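Local coordinates for SCO1/SenC family lipoprotein (Bacillus anthracis, PDB 4HDE) that probably acts, like other SCO1/SenC proteins of thioredoxin-like fold, as a copper chaperone or thiol-disulfide protein in the assembly of cytochrome c oxidase, at residues V34-F39 against V69-F74; W10-F15 against G144-K149; D77-K82 against Y106-I111. One frame throughout, in Å; residues are numbered along the deposited sequence. Where two conformers were deposited one is given.

Interaction 1 (V34-F39 against V69-F74); sequences VWVADF and VQFVSF
W35 and V72 meet above two parallel strands: the six-membered ring of the indole meets the valine obliquely, W35 CE3 lying 3.5 Å from V72 CG2. The indole reaches this place because CG sits between the backbone N and carbonyl carbon (chi1 56°), bringing the ring to its neighbour. Farther along, the small methyl of A37 makes a hollow for F74, whose rim atom CE2 comes within 3.9 Å of A37 CB. F74 is also the bump that meets F39: its CD2 lies over one F39 face, and the rings, inclined by 26°, are slid so far apart (centroids 5.0 Å) that they barely overlap. On the reverse face V36 and F71 run side by side, V36 CB 3.9 Å from F71 CD1. Next to them S73 OG donates to the syn lone pair of D38 OD1 (2.8 Å), settling a buried carboxylate oxygen. Five N-H...O=C bonds tie the backbones in parallel register. The strands belong to a beta-alpha-beta unit whose connecting helix 48-64 packs on D38 and F71; M165 of helix 158-169 touches V36 and V69, while strands 136-140 and 100-103 flank the pair within the sheet.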
ATOM      1  N   VAL A  34     -12.694  -1.405  -0.219  1.00 14.01           N
ATOM      2  CA  VAL A  34     -11.785  -1.971   0.764  1.00 12.78           C
ATOM      3  C   VAL A  34     -10.421  -2.003   0.097  1.00 14.18           C
ATOM      4  O   VAL A  34     -10.286  -2.465  -1.044  1.00 14.04           O
ATOM      5  CB  VAL A  34     -12.234  -3.399   1.154  1.00 13.04           C
ATOM      6  CG1 VAL A  34     -11.202  -4.086   2.063  1.00 13.11           C
ATOM      7  CG2 VAL A  34     -13.598  -3.350   1.833  1.00 14.75           C
ATOM      8  N   TRP A  35      -9.406  -1.493   0.784  1.00 12.71           N
ATOM      9  CA  TRP A  35      -8.077  -1.496   0.200  1.00 12.30           C
ATOM     10  C   TRP A  35      -6.965  -1.779   1.192  1.00 11.18           C
ATOM     11  O   TRP A  35      -7.134  -1.665   2.402  1.00 13.06           O
ATOM     12  CB  TRP A  35      -7.809  -0.223  -0.612  1.00 12.54           C
ATOM     13  CG  TRP A  35      -7.966   1.116   0.071  1.00 12.64           C
ATOM     14  CD1 TRP A  35      -9.126   1.703   0.473  1.00 13.18           C
ATOM     15  CD2 TRP A  35      -6.924   2.068   0.342  1.00 12.29           C
ATOM     16  NE1 TRP A  35      -8.874   2.956   0.991  1.00 13.63           N
ATOM     17  CE2 TRP A  35      -7.528   3.199   0.924  1.00 12.45           C
ATOM     18  CE3 TRP A  35      -5.539   2.068   0.150  1.00 13.32           C
ATOM     19  CZ2 TRP A  35      -6.796   4.318   1.327  1.00 15.20           C
ATOM     20  CZ3 TRP A  35      -4.813   3.190   0.544  1.00 12.69           C
ATOM     21  CH2 TRP A  35      -5.442   4.292   1.130  1.00 13.77           C
ATOM     22  N   VAL A  36      -5.840  -2.220   0.643  1.00 11.97           N
ATOM     23  CA  VAL A  36      -4.665  -2.550   1.431  1.00 12.44           C
ATOM     24  C   VAL A  36      -3.523  -1.669   0.967  1.00 11.87           C
ATOM     25  O   VAL A  36      -3.274  -1.550  -0.233  1.00 13.87           O
ATOM     26  CB  VAL A  36      -4.274  -4.017   1.241  1.00 13.61           C
ATOM     27  CG1 VAL A  36      -3.080  -4.371   2.103  1.00 16.09           C
ATOM     28  CG2 VAL A  36      -5.452  -4.920   1.580  1.00 18.29           C
ATOM     29  N   ALA A  37      -2.842  -1.041   1.920  1.00 11.60           N
ATOM     30  CA  ALA A  37      -1.745  -0.118   1.620  1.00 13.32           C
ATOM     31  C   ALA A  37      -0.402  -0.625   2.154  1.00 11.25           C
ATOM     32  O   ALA A  37      -0.328  -1.236   3.230  1.00 12.85           O
ATOM     33  CB  ALA A  37      -2.040   1.245   2.206  1.00 15.11           C
ATOM     34  N   ASP A  38       0.660  -0.364   1.393  1.00 11.73           N
ATOM     35  CA  ASP A  38       2.007  -0.437   1.931  1.00 12.57           C
ATOM     36  C   ASP A  38       2.864   0.727   1.424  1.00 12.86           C
ATOM     37  O   ASP A  38       2.424   1.508   0.572  1.00 13.72           O
ATOM     38  CB  ASP A  38       2.647  -1.820   1.694  1.00 12.82           C
ATOM     39  CG  ASP A  38       3.029  -2.076   0.245  1.00 14.63           C
ATOM     40  OD1 ASP A  38       2.609  -1.325  -0.652  1.00 13.80           O
ATOM     41  OD2 ASP A  38       3.757  -3.077  -0.011  1.00 15.61           O
ATOM     42  N   PHE A  39       4.072   0.826   1.974  1.00 12.98           N
ATOM     43  CA  PHE A  39       5.064   1.845   1.618  1.00 13.20           C
ATOM     44  C   PHE A  39       6.320   1.138   1.134  1.00 13.76           C
ATOM     45  O   PHE A  39       6.768   0.179   1.757  1.00 15.29           O
ATOM     46  CB  PHE A  39       5.375   2.724   2.831  1.00 15.63           C
ATOM     47  CG  PHE A  39       4.236   3.615   3.229  1.00 14.01           C
ATOM     48  CD1 PHE A  39       4.183   4.924   2.783  1.00 15.92           C
ATOM     49  CD2 PHE A  39       3.207   3.146   4.036  1.00 17.01           C
ATOM     50  CE1 PHE A  39       3.128   5.760   3.135  1.00 16.65           C
ATOM     51  CE2 PHE A  39       2.148   3.980   4.390  1.00 19.21           C
ATOM     52  CZ  PHE A  39       2.111   5.287   3.934  1.00 17.67           C
ATOM     53  N   VAL A  69     -11.219  -6.092  -3.794  1.00 13.87           N
ATOM     54  CA  VAL A  69     -10.416  -5.177  -2.998  1.00 13.61           C
ATOM     55  C   VAL A  69      -9.396  -4.474  -3.893  1.00 12.94           C
ATOM     56  O   VAL A  69      -9.145  -4.899  -5.020  1.00 14.76           O
ATOM     57  CB  VAL A  69      -9.689  -5.924  -1.869  1.00 14.53           C
ATOM     58  CG1 VAL A  69     -10.707  -6.605  -0.944  1.00 15.17           C
ATOM     59  CG2 VAL A  69      -8.734  -6.951  -2.451  1.00 18.33           C
ATOM     60  N   GLN A  70      -8.814  -3.397  -3.369  1.00 12.60           N
ATOM     61  CA  GLN A  70      -7.774  -2.640  -4.067  1.00 12.54           C
ATOM     62  C   GLN A  70      -6.462  -2.715  -3.304  1.00 11.04           C
ATOM     63  O   GLN A  70      -6.438  -2.881  -2.087  1.00 12.95           O
ATOM     64  CB  GLN A  70      -8.173  -1.167  -4.181  1.00 12.50           C
ATOM     65  CG  GLN A  70      -9.428  -0.936  -4.999  1.00 14.57           C
ATOM     66  CD  GLN A  70      -9.229  -1.228  -6.469  1.00 13.77           C
ATOM     67  OE1 GLN A  70      -8.213  -0.854  -7.065  1.00 14.70           O
ATOM     68  NE2 GLN A  70     -10.213  -1.885  -7.076  1.00 14.64           N
ATOM     69  N   PHE A  71      -5.366  -2.583  -4.045  1.00 11.41           N
ATOM     70  CA  PHE A  71      -4.029  -2.540  -3.472  1.00 11.36           C
ATOM     71  C   PHE A  71      -3.366  -1.242  -3.856  1.00 10.44           C
ATOM     72  O   PHE A  71      -3.490  -0.787  -4.996  1.00 11.39           O
ATOM     73  CB  PHE A  71      -3.216  -3.744  -3.948  1.00 13.20           C
ATOM     74  CG  PHE A  71      -3.773  -5.051  -3.457  1.00 11.78           C
ATOM     75  CD1 PHE A  71      -3.413  -5.535  -2.220  1.00 12.16           C
ATOM     76  CD2 PHE A  71      -4.709  -5.747  -4.203  1.00 12.46           C
ATOM     77  CE1 PHE A  71      -3.959  -6.723  -1.744  1.00 13.24           C
ATOM     78  CE2 PHE A  71      -5.252  -6.925  -3.735  1.00 12.25           C
ATOM     79  CZ  PHE A  71      -4.882  -7.404  -2.510  1.00 13.83           C
ATOM     80  N   VAL A  72      -2.685  -0.642  -2.886  1.00 10.75           N
ATOM     81  CA  VAL A  72      -2.011   0.633  -3.095  1.00 11.28           C
ATOM     82  C   VAL A  72      -0.639   0.579  -2.457  1.00 11.85           C
ATOM     83  O   VAL A  72      -0.507   0.242  -1.286  1.00 13.31           O
ATOM     84  CB  VAL A  72      -2.816   1.802  -2.485  1.00 12.23           C
ATOM     85  CG1 VAL A  72      -2.065   3.131  -2.626  1.00 14.72           C
ATOM     86  CG2 VAL A  72      -4.197   1.891  -3.127  1.00 13.40           C
ATOM     87  N   SER A  73       0.379   0.913  -3.245  1.00 11.42           N
ATOM     88  CA  SER A  73       1.746   1.026  -2.736  1.00 11.66           C
ATOM     89  C   SER A  73       2.216   2.462  -2.903  1.00 11.85           C
ATOM     90  O   SER A  73       2.260   2.969  -4.023  1.00 14.08           O
ATOM     91  CB  SER A  73       2.693   0.109  -3.511  1.00 12.19           C
ATOM     92  OG  SER A  73       2.297  -1.258  -3.401  1.00 14.07           O
ATOM     93  N   PHE A  74       2.580   3.114  -1.807  1.00 11.90           N
ATOM     94  CA  PHE A  74       3.082   4.485  -1.866  1.00 12.45           C
ATOM     95  C   PHE A  74       4.596   4.461  -1.965  1.00 12.27           C
ATOM     96  O   PHE A  74       5.243   3.833  -1.120  1.00 13.51           O
ATOM     97  CB  PHE A  74       2.720   5.273  -0.600  1.00 13.07           C
ATOM     98  CG  PHE A  74       1.244   5.402  -0.341  1.00 12.54           C
ATOM     99  CD1 PHE A  74       0.508   6.407  -0.951  1.00 13.36           C
ATOM    100  CD2 PHE A  74       0.605   4.553   0.549  1.00 12.99           C
ATOM    101  CE1 PHE A  74      -0.847   6.544  -0.709  1.00 12.94           C
ATOM    102  CE2 PHE A  74      -0.766   4.686   0.797  1.00 14.88           C
ATOM    103  CZ  PHE A  74      -1.482   5.692   0.168  1.00 13.24           C
TER

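Interaction 2 (W10-F15 against G144-K149); sequences WDLETF and GKVMKK
W10 and V146 form a single antiparallel bridge, a hydrogen-bonded pair that lays the N-terminal segment along strand 146-151, the outermost strand on its side of the mixed sheet of this thioredoxin-like fold. The two bonds are reciprocal: W10 N donates to V146 O and V146 N to W10 O, each at 3.0 Å. Above this pair the side chains meet as well. W10 CB rests 3.7 Å from V146 CB, and the indole slants so that CE3 comes equally near V146 CB and CG1; a large flat group suits a partly exposed place, where it lies against the buried V146 and also touches Y138 of the next strand. The branched V146 serves two neighbours. With CG1 anti to the backbone N (chi1 -168°), that methyl goes to the tryptophan while CG2 is turned to L12, which was modelled in two conformations. L12 also leans on I140 and F119, so a leucine here extends the core outward. Just beyond, M147 and K148 both face L139, a classic beta bulge in the strand.

K145 is the third main participant. Bent at chi2 (-62°), its long chain runs beside D11 to a salt bridge at the surface, where NZ meets D11 OD1 from above the carboxylate plane at 2.8 Å. The same NZ donates to a water, 2.8 Å away, which accepts a second hydrogen bond from L12 N (2.9 Å) and gives one of its own to G144 O at 3.1 Å.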
ATOM      1  N   TRP A  10      -8.199   4.546  12.422  1.00 13.82           N
ATOM      2  CA  TRP A  10      -7.366   5.716  12.133  1.00 13.98           C
ATOM      3  C   TRP A  10      -7.938   6.563  11.006  1.00 13.20           C
ATOM      4  O   TRP A  10      -8.313   6.039   9.952  1.00 14.57           O
ATOM      5  CB  TRP A  10      -5.966   5.306  11.709  1.00 14.07           C
ATOM      6  CG  TRP A  10      -5.117   4.623  12.735  1.00 15.18           C
ATOM      7  CD1 TRP A  10      -5.355   4.490  14.075  1.00 17.29           C
ATOM      8  CD2 TRP A  10      -3.876   3.971  12.479  1.00 15.87           C
ATOM      9  NE1 TRP A  10      -4.320   3.798  14.667  1.00 17.20           N
ATOM     10  CE2 TRP A  10      -3.404   3.463  13.702  1.00 17.44           C
ATOM     11  CE3 TRP A  10      -3.112   3.768  11.324  1.00 15.44           C
ATOM     12  CZ2 TRP A  10      -2.197   2.769  13.807  1.00 17.95           C
ATOM     13  CZ3 TRP A  10      -1.919   3.080  11.432  1.00 17.07           C
ATOM     14  CH2 TRP A  10      -1.476   2.583  12.659  1.00 18.92           C
ATOM     15  N   ASP A  11      -8.017   7.868  11.235  1.00 14.36           N
ATOM     16  CA  ASP A  11      -8.412   8.808  10.195  1.00 15.43           C
ATOM     17  C   ASP A  11      -7.363   8.888   9.086  1.00 15.99           C
ATOM     18  O   ASP A  11      -6.165   8.849   9.350  1.00 19.51           O
ATOM     19  CB  ASP A  11      -8.600  10.208  10.787  1.00 16.08           C
ATOM     20  CG  ASP A  11      -9.777  10.304  11.745  1.00 25.00           C
ATOM     21  OD1 ASP A  11     -10.778   9.575  11.568  1.00 24.35           O
ATOM     22  OD2 ASP A  11      -9.700  11.137  12.673  1.00 33.60           O
ATOM     23  N   LEU A  12      -7.834   9.011   7.849  1.00 15.22           N
ATOM     24  CA  LEU A  12      -6.962   9.216   6.697  0.62 14.95           C
ATOM     25  C   LEU A  12      -7.332  10.494   5.988  1.00 18.55           C
ATOM     26  O   LEU A  12      -8.498  10.731   5.672  1.00 18.82           O
ATOM     27  CB  LEU A  12      -7.112   8.082   5.694  0.62 19.08           C
ATOM     28  CG  LEU A  12      -6.542   6.731   6.070  0.62 15.46           C
ATOM     29  CD1 LEU A  12      -6.667   5.809   4.872  0.62 17.27           C
ATOM     30  CD2 LEU A  12      -5.092   6.871   6.502  0.62 19.60           C
ATOM     31  N   GLU A  13      -6.336  11.326   5.729  1.00 15.17           N
ATOM     32  CA  GLU A  13      -6.578  12.547   4.977  1.00 16.74           C
ATOM     33  C   GLU A  13      -6.926  12.224   3.528  1.00 14.37           C
ATOM     34  O   GLU A  13      -6.586  11.159   3.009  1.00 15.99           O
ATOM     35  CB  GLU A  13      -5.353  13.446   5.018  1.00 17.53           C
ATOM     36  CG  GLU A  13      -4.247  12.990   4.097  1.00 20.42           C
ATOM     37  CD  GLU A  13      -2.985  13.806   4.254  1.00 27.10           C
ATOM     38  OE1 GLU A  13      -2.589  14.484   3.280  1.00 36.96           O
ATOM     39  OE2 GLU A  13      -2.388  13.764   5.346  1.00 23.62           O
ATOM     40  N   THR A  14      -7.609  13.159   2.883  1.00 17.25           N
ATOM     41  CA  THR A  14      -7.913  13.062   1.471  1.00 16.07           C
ATOM     42  C   THR A  14      -6.657  13.384   0.668  1.00 15.79           C
ATOM     43  O   THR A  14      -5.971  14.367   0.950  1.00 20.55           O
ATOM     44  CB  THR A  14      -9.041  14.030   1.104  1.00 18.80           C
ATOM     45  OG1 THR A  14     -10.212  13.684   1.855  1.00 24.29           O
ATOM     46  CG2 THR A  14      -9.365  13.963  -0.378  1.00 20.69           C
ATOM     47  N   PHE A  15      -6.348  12.547  -0.309  1.00 13.36           N
ATOM     48  CA  PHE A  15      -5.146  12.726  -1.124  1.00 13.81           C
ATOM     49  C   PHE A  15      -5.403  12.393  -2.592  1.00 12.75           C
ATOM     50  O   PHE A  15      -6.288  11.609  -2.928  1.00 12.98           O
ATOM     51  CB  PHE A  15      -3.990  11.871  -0.598  1.00 15.65           C
ATOM     52  CG  PHE A  15      -4.226  10.391  -0.714  1.00 13.30           C
ATOM     53  CD1 PHE A  15      -3.752   9.679  -1.806  1.00 14.25           C
ATOM     54  CD2 PHE A  15      -4.912   9.710   0.281  1.00 13.91           C
ATOM     55  CE1 PHE A  15      -3.964   8.326  -1.912  1.00 12.94           C
ATOM     56  CE2 PHE A  15      -5.138   8.355   0.176  1.00 13.71           C
ATOM     57  CZ  PHE A  15      -4.655   7.659  -0.923  1.00 12.91           C
ATOM     58  N   GLY A 144     -13.107   4.668   4.642  1.00 15.29           N
ATOM     59  CA  GLY A 144     -11.837   5.352   4.508  1.00 16.19           C
ATOM     60  C   GLY A 144     -11.001   5.431   5.770  1.00 14.89           C
ATOM     61  O   GLY A 144     -10.145   6.317   5.867  1.00 16.94           O
ATOM     62  N   LYS A 145     -11.228   4.520   6.719  1.00 14.10           N
ATOM     63  CA  LYS A 145     -10.454   4.480   7.958  1.00 14.10           C
ATOM     64  C   LYS A 145      -9.528   3.275   7.965  1.00 13.20           C
ATOM     65  O   LYS A 145      -9.892   2.194   7.499  1.00 13.54           O
ATOM     66  CB  LYS A 145     -11.394   4.404   9.166  1.00 16.23           C
ATOM     67  CG  LYS A 145     -12.447   5.511   9.231  1.00 19.00           C
ATOM     68  CD  LYS A 145     -11.817   6.888   9.350  1.00 21.56           C
ATOM     69  CE  LYS A 145     -12.882   7.979   9.395  1.00 25.05           C
ATOM     70  NZ  LYS A 145     -12.294   9.341   9.250  1.00 29.25           N
ATOM     71  N   VAL A 146      -8.328   3.444   8.510  1.00 13.53           N
ATOM     72  CA  VAL A 146      -7.449   2.297   8.678  1.00 13.05           C
ATOM     73  C   VAL A 146      -7.987   1.434   9.804  1.00 15.21           C
ATOM     74  O   VAL A 146      -8.241   1.932  10.907  1.00 15.89           O
ATOM     75  CB  VAL A 146      -6.015   2.713   9.001  1.00 15.05           C
ATOM     76  CG1 VAL A 146      -5.098   1.523   8.865  1.00 17.16           C
ATOM     77  CG2 VAL A 146      -5.567   3.843   8.088  1.00 18.38           C
HETATM   78  N   MSE A 147      -8.164   0.150   9.523  1.00 13.77           N
HETATM   79  CA  MSE A 147      -8.775  -0.743  10.487  1.00 14.28           C
HETATM   80  C   MSE A 147      -7.820  -1.784  11.064  1.00 13.85           C
HETATM   81  O   MSE A 147      -7.974  -2.169  12.215  1.00 14.59           O
HETATM   82  CB  MSE A 147     -10.030  -1.398   9.897  1.00 17.48           C
HETATM   83  CG  MSE A 147     -11.106  -0.377   9.500  1.00 23.73           C
HETATM   84 SE   MSE A 147     -11.698   0.810  10.947  0.61 20.07          SE
HETATM   85  CE  MSE A 147     -13.331  -0.132  11.429  1.00 17.82           C
ATOM     86  N   LYS A 148      -6.844  -2.235  10.276  1.00 13.50           N
ATOM     87  CA  LYS A 148      -5.929  -3.286  10.730  1.00 14.06           C
ATOM     88  C   LYS A 148      -4.536  -3.081  10.164  1.00 13.23           C
ATOM     89  O   LYS A 148      -4.375  -2.510   9.085  1.00 14.64           O
ATOM     90  CB  LYS A 148      -6.443  -4.664  10.290  1.00 16.30           C
ATOM     91  CG  LYS A 148      -7.763  -5.093  10.921  1.00 18.08           C
ATOM     92  CD  LYS A 148      -7.543  -5.382  12.389  1.00 25.47           C
ATOM     93  CE  LYS A 148      -8.537  -6.376  12.937  1.00 35.19           C
ATOM     94  NZ  LYS A 148      -8.028  -6.948  14.213  1.00 26.60           N
ATOM     95  N   LYS A 149      -3.539  -3.561  10.902  1.00 15.11           N
ATOM     96  CA  LYS A 149      -2.140  -3.543  10.503  1.00 14.97           C
ATOM     97  C   LYS A 149      -1.579  -4.962  10.622  1.00 13.83           C
ATOM     98  O   LYS A 149      -1.854  -5.659  11.608  1.00 15.74           O
ATOM     99  CB  LYS A 149      -1.356  -2.596  11.426  1.00 18.30           C
ATOM    100  CG  LYS A 149       0.127  -2.435  11.095  1.00 20.28           C
ATOM    101  CD  LYS A 149       0.852  -1.570  12.120  1.00 24.33           C
ATOM    102  CE  LYS A 149       1.413  -2.424  13.249  1.00 35.43           C
ATOM    103  NZ  LYS A 149       2.236  -1.629  14.204  1.00 44.27           N
TER
HETATM  104  O   HOH W   1     -10.646   9.159   7.040  1.00 25.18           O

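Interaction 3 (D77-K82 against Y106-I111); sequences DPDLDK and YSLEDI
P78 wedges its ring against Y106 and L108, held there by a tight turn that starts at D77. The D77 carbonyl oxygen accepts two backbone bonds, from L80 N at 3.0 Å and D81 N at 2.8 Å, while the D77 carboxylate makes a salt bridge with K125 through OD1. P78 follows as the chief bump of the contact. Its CB lies 3.1 Å from Y106 O, a close approach of carbon to carbonyl oxygen, and CG packs 3.8 Å from Y106 CD2, meeting the ring obliquely. The CD atom faces I111. A proline suits the place: it is compact and rigid, and its apolar ring can lie against backbone as well as side chain. The tyrosine is turned to it by a first torsion (chi1 38°) that leaves CG between backbone N and carbonyl carbon, and its hydroxyl is bonded to S75 O.

D79 works through water. Its OD1 accepts from a water at 2.7 Å, and that water accepts from L108 N, in the first turn of helix 108-119; an acidic group near a helix N-terminus is probably favoured by the helix dipole. OD2 meanwhile touches L108 CB. After L80, D81 ties the turn to other loops and to strand 70-75 by bonds to T42, T104 and S75. K82, the N-cap of helix 83-90, curls back so that NZ donates in the carbonyl plane to P78 O, 2.9 Å away.

Facing this loop, S107 and D110 brace the helix start reciprocally: S107 OG accepts from D110 N (2.9 Å), and D110 OD2 from S107 N (3.1 Å), from above the carboxylate plane. This is a capping box, the classic N-terminal closure of an alpha-helix.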
ATOM      1  N   ASP A  77      10.327   7.084  -2.046  1.00 13.95           N
ATOM      2  CA  ASP A  77      11.471   7.712  -2.699  1.00 13.31           C
ATOM      3  C   ASP A  77      11.023   8.400  -3.989  1.00 14.47           C
ATOM      4  O   ASP A  77      11.506   8.076  -5.065  1.00 14.15           O
ATOM      5  CB  ASP A  77      12.543   6.652  -2.988  1.00 14.18           C
ATOM      6  CG  ASP A  77      13.889   7.250  -3.353  1.00 16.25           C
ATOM      7  OD1 ASP A  77      14.142   8.436  -3.039  1.00 16.34           O
ATOM      8  OD2 ASP A  77      14.706   6.516  -3.943  1.00 17.19           O
ATOM      9  N   PRO A  78      10.112   9.377  -3.876  1.00 13.46           N
ATOM     10  CA  PRO A  78       9.549   9.979  -5.088  1.00 13.98           C
ATOM     11  C   PRO A  78      10.563  10.772  -5.911  1.00 15.12           C
ATOM     12  O   PRO A  78      10.286  11.056  -7.076  1.00 15.67           O
ATOM     13  CB  PRO A  78       8.446  10.900  -4.539  1.00 13.95           C
ATOM     14  CG  PRO A  78       8.891  11.210  -3.119  1.00 14.25           C
ATOM     15  CD  PRO A  78       9.498   9.917  -2.649  1.00 14.75           C
ATOM     16  N   ASP A  79      11.698  11.150  -5.325  1.00 15.56           N
ATOM     17  CA  ASP A  79      12.745  11.830  -6.090  1.00 16.92           C
ATOM     18  C   ASP A  79      13.315  10.917  -7.174  1.00 16.91           C
ATOM     19  O   ASP A  79      13.786  11.393  -8.211  1.00 19.07           O
ATOM     20  CB  ASP A  79      13.873  12.332  -5.171  1.00 18.56           C
ATOM     21  CG  ASP A  79      13.408  13.409  -4.208  1.00 20.75           C
ATOM     22  OD1 ASP A  79      12.655  14.311  -4.636  1.00 24.40           O
ATOM     23  OD2 ASP A  79      13.799  13.352  -3.019  1.00 23.46           O
ATOM     24  N   LEU A  80      13.276   9.608  -6.934  1.00 15.64           N
ATOM     25  CA  LEU A  80      13.767   8.640  -7.917  1.00 17.54           C
ATOM     26  C   LEU A  80      12.639   7.864  -8.593  1.00 18.04           C
ATOM     27  O   LEU A  80      12.733   7.533  -9.775  1.00 19.44           O
ATOM     28  CB  LEU A  80      14.766   7.660  -7.287  1.00 17.81           C
ATOM     29  CG  LEU A  80      16.170   8.208  -7.022  1.00 21.47           C
ATOM     30  CD1 LEU A  80      17.073   7.077  -6.562  1.00 22.34           C
ATOM     31  CD2 LEU A  80      16.741   8.871  -8.267  1.00 30.47           C
ATOM     32  N   ASP A  81      11.575   7.577  -7.850  1.00 14.74           N
ATOM     33  CA  ASP A  81      10.479   6.771  -8.381  1.00 14.78           C
ATOM     34  C   ASP A  81       9.478   7.639  -9.121  1.00 15.89           C
ATOM     35  O   ASP A  81       8.643   8.298  -8.499  1.00 18.99           O
ATOM     36  CB  ASP A  81       9.749   6.014  -7.266  1.00 15.51           C
ATOM     37  CG  ASP A  81      10.599   4.932  -6.628  1.00 15.42           C
ATOM     38  OD1 ASP A  81      11.702   4.649  -7.136  1.00 16.18           O
ATOM     39  OD2 ASP A  81      10.149   4.342  -5.620  1.00 14.93           O
ATOM     40  N   LYS A  82       9.571   7.655 -10.443  1.00 14.19           N
ATOM     41  CA  LYS A  82       8.547   8.284 -11.265  1.00 14.27           C
ATOM     42  C   LYS A  82       7.609   7.181 -11.763  1.00 14.60           C
ATOM     43  O   LYS A  82       7.860   6.005 -11.523  1.00 14.29           O
ATOM     44  CB  LYS A  82       9.192   9.071 -12.410  1.00 16.24           C
ATOM     45  CG  LYS A  82      10.405   9.898 -11.985  1.00 16.87           C
ATOM     46  CD  LYS A  82      10.079  10.886 -10.866  1.00 15.89           C
ATOM     47  CE  LYS A  82      11.318  11.683 -10.462  1.00 16.80           C
ATOM     48  NZ  LYS A  82      11.000  12.664  -9.400  1.00 16.03           N
ATOM     49  N   TYR A 106       4.708  13.310  -5.588  1.00 15.28           N
ATOM     50  CA  TYR A 106       4.751  14.265  -4.495  1.00 16.13           C
ATOM     51  C   TYR A 106       6.202  14.422  -4.039  1.00 14.19           C
ATOM     52  O   TYR A 106       7.085  13.725  -4.521  1.00 15.92           O
ATOM     53  CB  TYR A 106       3.881  13.730  -3.352  1.00 15.47           C
ATOM     54  CG  TYR A 106       3.976  12.231  -3.170  1.00 14.94           C
ATOM     55  CD1 TYR A 106       2.923  11.401  -3.525  1.00 15.06           C
ATOM     56  CD2 TYR A 106       5.123  11.650  -2.654  1.00 14.96           C
ATOM     57  CE1 TYR A 106       3.007  10.032  -3.362  1.00 14.12           C
ATOM     58  CE2 TYR A 106       5.227  10.282  -2.499  1.00 15.21           C
ATOM     59  CZ  TYR A 106       4.166   9.477  -2.850  1.00 13.53           C
ATOM     60  OH  TYR A 106       4.245   8.117  -2.681  1.00 13.42           O
ATOM     61  N   SER A 107       6.459  15.348  -3.123  1.00 15.79           N
ATOM     62  CA  SER A 107       7.814  15.514  -2.600  1.00 17.01           C
ATOM     63  C   SER A 107       8.128  14.501  -1.496  1.00 15.54           C
ATOM     64  O   SER A 107       7.234  13.877  -0.916  1.00 14.98           O
ATOM     65  CB  SER A 107       8.012  16.933  -2.056  1.00 18.52           C
ATOM     66  OG  SER A 107       7.251  17.110  -0.876  1.00 19.13           O
ATOM     67  N   LEU A 108       9.413  14.353  -1.196  1.00 15.72           N
ATOM     68  CA  LEU A 108       9.807  13.509  -0.085  1.00 15.56           C
ATOM     69  C   LEU A 108       9.235  14.060   1.226  1.00 15.43           C
ATOM     70  O   LEU A 108       8.744  13.303   2.061  1.00 15.66           O
ATOM     71  CB  LEU A 108      11.329  13.406  -0.012  1.00 18.39           C
ATOM     72  CG  LEU A 108      11.900  12.592   1.151  1.00 17.30           C
ATOM     73  CD1 LEU A 108      11.420  11.154   1.121  1.00 17.99           C
ATOM     74  CD2 LEU A 108      13.410  12.636   1.086  1.00 19.57           C
ATOM     75  N   GLU A 109       9.280  15.377   1.399  1.00 15.77           N
ATOM     76  CA  GLU A 109       8.688  15.989   2.581  1.00 16.44           C
ATOM     77  C   GLU A 109       7.203  15.636   2.712  1.00 18.01           C
ATOM     78  O   GLU A 109       6.732  15.292   3.796  1.00 16.51           O
ATOM     79  CB  GLU A 109       8.879  17.504   2.574  1.00 19.79           C
ATOM     80  CG  GLU A 109       8.299  18.181   3.799  1.00 34.28           C
ATOM     81  CD  GLU A 109       8.723  19.636   3.934  1.00 40.69           C
ATOM     82  OE1 GLU A 109       9.513  20.116   3.092  1.00 44.28           O
ATOM     83  OE2 GLU A 109       8.266  20.294   4.893  1.00 38.86           O
ATOM     84  N   ASP A 110       6.476  15.717   1.600  1.00 15.62           N
ATOM     85  CA  ASP A 110       5.045  15.378   1.560  1.00 17.86           C
ATOM     86  C   ASP A 110       4.774  13.969   2.072  1.00 15.40           C
ATOM     87  O   ASP A 110       3.901  13.755   2.922  1.00 15.83           O
ATOM     88  CB  ASP A 110       4.487  15.464   0.127  1.00 19.47           C
ATOM     89  CG  ASP A 110       4.385  16.883  -0.402  1.00 26.97           C
ATOM     90  OD1 ASP A 110       4.293  17.837   0.404  1.00 24.60           O
ATOM     91  OD2 ASP A 110       4.373  17.029  -1.648  1.00 24.71           O
ATOM     92  N   ILE A 111       5.490  12.995   1.530  1.00 14.80           N
ATOM     93  CA  ILE A 111       5.195  11.610   1.880  1.00 15.29           C
ATOM     94  C   ILE A 111       5.663  11.300   3.297  1.00 14.72           C
ATOM     95  O   ILE A 111       5.078  10.458   3.985  1.00 15.33           O
ATOM     96  CB  ILE A 111       5.749  10.601   0.829  1.00 14.99           C
ATOM     97  CG1 ILE A 111       5.077   9.232   0.979  1.00 17.17           C
ATOM     98  CG2 ILE A 111       7.275  10.502   0.884  1.00 15.08           C
ATOM     99  CD1 ILE A 111       3.598   9.269   0.733  1.00 18.56           C
TER
HETATM  100  O   HOH W   2      11.253  15.777  -2.878  1.00 23.02           O

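Interaction 1 lies about 3 Å from the centre of the chain and joins two neighbouring strands of the mixed sheet; interaction 2 reaches the far edge of that sheet, and the centres of interactions 1 and 2 are about 11 Å apart. They touch directly, with F15 against W35 and F74 and L12 against W35, so the N-terminal segment lies over the core. The centre of interaction 3 is about 18 Å from that of interaction 1, beyond the ends of the strands, and the two meet where Y106 and I111 approach F74 and F39. Along the chain, interaction 1 closes before interaction 3 opens, and interaction 2 spans both, drawing together distant parts of one compact thioredoxin-like domain.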